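Local coordinates for protein acetylserotonin O-methyltransferase (PDB 4A6D) that catalyses the final step of melatonin synthesis, transferring a methyl group from S-adenosyl-L-methionine to N-acetylserotonin, at residues A[35-40]-A[84-89]. Residues are numbered along the deposited sequence; the frame is centred on the assembly and turned at random.
Sequences DLLAEA and YRNTEL. With SO4 (sulfate ion), chain G.
In the winged-helix (helix-turn-helix-like) dimerisation domain of this O-methyltransferase, the end of helix 33-39 packs across the second strand of the two-stranded antiparallel wing, L37 and A38 meeting Y84 and N86. Helix 35-39 and strand 84-86 run nearly perpendicular, at 93°, with their axes 7.9 Å apart at closest approach. L37 suits the buried side of the helix: its CG lies anti to the carbonyl carbon (chi1 -75°), and the branch CD2 reaches the strand backbone, 3.4 Å from Y84 O. The same methyl is 4.5 Å from Y84 CB, while the tyrosine ring leads away from the helix to hydrogen-bond D65 through its hydroxyl; L73 of the neighbouring strand also touches L37.

N86 brings a polar group to the same helix. Its amide passes beside L37, ND2 lying 3.7 Å from L37 CB. ND2 also meets the A38 backbone, 3.6 Å from A38 N, a contact and not a hydrogen bond, with the small methyl CB of A38 at 3.8 Å. Each end of the amide has a partner: ND2 donates to F34 O, tying the strand to the preceding turn of the helix, and OD1 hydrogen-bonds S90 OG, which fixes the rotation of the group. Asparagine thus links helix 33-39 to helix 88-94 from the end of the wing.

There T87 takes the N-cap position, its side chain capping a backbone N just past L89. At this helix start, where amide N-H groups favour an anion, a sulfate probably from the crystallisation liquor accepts a nearly straight bond, E88 N to sulfate O3 at 3.1 Å and 172°.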
ATOM      1  N   ASP A  35      -0.015   3.940  21.922  1.00 93.03           N
ATOM      2  CA  ASP A  35      -0.691   3.935  23.225  1.00 96.61           C
ATOM      3  C   ASP A  35       0.309   3.659  24.356  1.00104.26           C
ATOM      4  O   ASP A  35       0.336   4.408  25.335  1.00107.27           O
ATOM      5  CB  ASP A  35      -1.844   2.913  23.261  1.00 98.38           C
ATOM      6  CG  ASP A  35      -3.092   3.325  22.502  1.00108.05           C
ATOM      7  OD1 ASP A  35      -3.456   4.527  22.555  1.00109.12           O
ATOM      8  OD2 ASP A  35      -3.752   2.433  21.926  1.00112.70           O
ATOM      9  N   LEU A  36       1.147   2.612  24.196  1.00100.13           N
ATOM     10  CA  LEU A  36       2.191   2.210  25.141  1.00103.50           C
ATOM     11  C   LEU A  36       3.182   3.353  25.392  1.00109.01           C
ATOM     12  O   LEU A  36       3.599   3.548  26.537  1.00112.11           O
ATOM     13  CB  LEU A  36       2.941   0.979  24.599  1.00102.67           C
ATOM     14  CG  LEU A  36       3.960   0.327  25.538  1.00110.53           C
ATOM     15  CD1 LEU A  36       3.270  -0.605  26.523  1.00114.32           C
ATOM     16  CD2 LEU A  36       5.001  -0.438  24.757  1.00110.06           C
ATOM     17  N   LEU A  37       3.552   4.096  24.316  1.00102.71           N
ATOM     18  CA  LEU A  37       4.465   5.242  24.372  1.00103.18           C
ATOM     19  C   LEU A  37       3.837   6.443  25.073  1.00110.24           C
ATOM     20  O   LEU A  37       4.560   7.197  25.719  1.00114.22           O
ATOM     21  CB  LEU A  37       4.982   5.645  22.976  1.00 99.26           C
ATOM     22  CG  LEU A  37       6.049   4.746  22.333  1.00100.78           C
ATOM     23  CD1 LEU A  37       6.223   5.079  20.874  1.00 96.22           C
ATOM     24  CD2 LEU A  37       7.380   4.855  23.048  1.00105.30           C
ATOM     25  N   ALA A  38       2.508   6.617  24.949  1.00104.64           N
ATOM     26  CA  ALA A  38       1.745   7.702  25.581  1.00105.82           C
ATOM     27  C   ALA A  38       1.448   7.405  27.062  1.00114.10           C
ATOM     28  O   ALA A  38       1.269   8.341  27.846  1.00115.27           O
ATOM     29  CB  ALA A  38       0.448   7.940  24.823  1.00103.30           C
ATOM     30  N   GLU A  39       1.405   6.104  27.434  1.00112.59           N
ATOM     31  CA  GLU A  39       1.137   5.618  28.791  1.00116.86           C
ATOM     32  C   GLU A  39       2.403   5.493  29.633  1.00125.18           C
ATOM     33  O   GLU A  39       2.317   5.434  30.860  1.00129.06           O
ATOM     34  CB  GLU A  39       0.382   4.280  28.749  1.00117.61           C
ATOM     35  CG  GLU A  39      -1.097   4.445  28.443  1.00127.26           C
ATOM     36  CD  GLU A  39      -1.904   3.164  28.371  1.00151.44           C
ATOM     37  OE1 GLU A  39      -1.775   2.434  27.362  1.00148.01           O
ATOM     38  OE2 GLU A  39      -2.688   2.905  29.313  1.00144.06           O
ATOM     39  N   ALA A  40       3.571   5.454  28.974  1.00121.30           N
ATOM     40  CA  ALA A  40       4.897   5.333  29.590  1.00124.22           C
ATOM     41  C   ALA A  40       5.272   6.599  30.388  1.00132.63           C
ATOM     42  O   ALA A  40       4.782   7.680  30.055  1.00130.26           O
ATOM     43  CB  ALA A  40       5.936   5.079  28.508  1.00121.82           C
ATOM     44  N   TYR A  84      12.583   5.912  21.957  1.00 95.75           N
ATOM     45  CA  TYR A  84      11.513   6.378  21.086  1.00 90.96           C
ATOM     46  C   TYR A  84      10.455   7.117  21.839  1.00 96.93           C
ATOM     47  O   TYR A  84      10.161   6.781  22.983  1.00 99.74           O
ATOM     48  CB  TYR A  84      10.904   5.194  20.329  1.00 87.71           C
ATOM     49  CG  TYR A  84      11.937   4.407  19.552  1.00 86.03           C
ATOM     50  CD1 TYR A  84      12.647   3.366  20.150  1.00 87.56           C
ATOM     51  CD2 TYR A  84      12.261   4.750  18.244  1.00 85.19           C
ATOM     52  CE1 TYR A  84      13.661   2.691  19.466  1.00 86.24           C
ATOM     53  CE2 TYR A  84      13.262   4.072  17.545  1.00 85.83           C
ATOM     54  CZ  TYR A  84      13.960   3.047  18.163  1.00 86.00           C
ATOM     55  OH  TYR A  84      14.886   2.345  17.448  1.00 81.31           O
ATOM     56  N   ARG A  85       9.881   8.134  21.195  1.00 91.89           N
ATOM     57  CA  ARG A  85       8.817   8.948  21.760  1.00 92.82           C
ATOM     58  C   ARG A  85       7.829   9.318  20.650  1.00 95.66           C
ATOM     59  O   ARG A  85       8.188   9.260  19.472  1.00 93.19           O
ATOM     60  CB  ARG A  85       9.401  10.186  22.485  1.00 93.88           C
ATOM     61  CG  ARG A  85       9.693  11.403  21.610  1.00 97.26           C
ATOM     62  CD  ARG A  85      10.504  12.447  22.355  1.00105.41           C
ATOM     63  NE  ARG A  85      11.533  13.052  21.503  1.00119.43           N
ATOM     64  CZ  ARG A  85      12.705  12.491  21.204  1.00137.92           C
ATOM     65  NH1 ARG A  85      13.012  11.284  21.675  1.00121.89           N
ATOM     66  NH2 ARG A  85      13.570  13.121  20.422  1.00133.12           N
ATOM     67  N   ASN A  86       6.592   9.676  21.021  1.00 93.95           N
ATOM     68  CA  ASN A  86       5.561  10.079  20.068  1.00 91.20           C
ATOM     69  C   ASN A  86       5.846  11.476  19.506  1.00 96.23           C
ATOM     70  O   ASN A  86       6.562  12.281  20.125  1.00 98.79           O
ATOM     71  CB  ASN A  86       4.173  10.060  20.726  1.00 90.52           C
ATOM     72  CG  ASN A  86       3.471   8.724  20.749  1.00103.86           C
ATOM     73  OD1 ASN A  86       3.397   8.002  19.749  1.00 93.84           O
ATOM     74  ND2 ASN A  86       2.853   8.407  21.878  1.00 96.14           N
ATOM     75  N   THR A  87       5.282  11.743  18.321  1.00 90.51           N
ATOM     76  CA  THR A  87       5.327  13.033  17.629  1.00 90.73           C
ATOM     77  C   THR A  87       4.004  13.762  17.929  1.00 97.00           C
ATOM     78  O   THR A  87       3.171  13.244  18.684  1.00 97.20           O
ATOM     79  CB  THR A  87       5.434  12.808  16.114  1.00 93.42           C
ATOM     80  OG1 THR A  87       4.428  11.871  15.710  1.00 91.65           O
ATOM     81  CG2 THR A  87       6.815  12.371  15.676  1.00 89.71           C
ATOM     82  N   GLU A  88       3.786  14.941  17.312  1.00 95.00           N
ATOM     83  CA  GLU A  88       2.525  15.671  17.471  1.00 95.87           C
ATOM     84  C   GLU A  88       1.465  14.875  16.724  1.00 96.71           C
ATOM     85  O   GLU A  88       0.378  14.664  17.253  1.00 96.56           O
ATOM     86  CB  GLU A  88       2.632  17.100  16.915  1.00 98.52           C
ATOM     87  CG  GLU A  88       3.304  18.073  17.871  1.00116.92           C
ATOM     88  CD  GLU A  88       2.406  18.852  18.815  1.00150.10           C
ATOM     89  OE1 GLU A  88       1.206  18.509  18.946  1.00141.85           O
ATOM     90  OE2 GLU A  88       2.917  19.809  19.441  1.00157.92           O
ATOM     91  N   LEU A  89       1.846  14.339  15.541  1.00 90.34           N
ATOM     92  CA  LEU A  89       1.040  13.503  14.649  1.00 86.50           C
ATOM     93  C   LEU A  89       0.459  12.280  15.375  1.00 88.58           C
ATOM     94  O   LEU A  89      -0.747  12.078  15.347  1.00 88.35           O
ATOM     95  CB  LEU A  89       1.937  13.038  13.462  1.00 84.48           C
ATOM     96  CG  LEU A  89       1.238  12.591  12.169  1.00 85.18           C
ATOM     97  CD1 LEU A  89       2.186  12.662  10.992  1.00 83.29           C
ATOM     98  CD2 LEU A  89       0.654  11.199  12.291  1.00 84.97           C
TER
HETATM   99  S   SO4 G1353       7.138  16.734  16.749  1.00158.63           S
HETATM  100  O1  SO4 G1353       6.703  18.087  17.144  1.00165.76           O
HETATM  101  O2  SO4 G1353       7.141  15.872  17.922  1.00164.34           O
HETATM  102  O3  SO4 G1353       6.198  16.191  15.756  1.00161.03           O
HETATM  103  O4  SO4 G1353       8.493  16.796  16.179  1.00164.07           O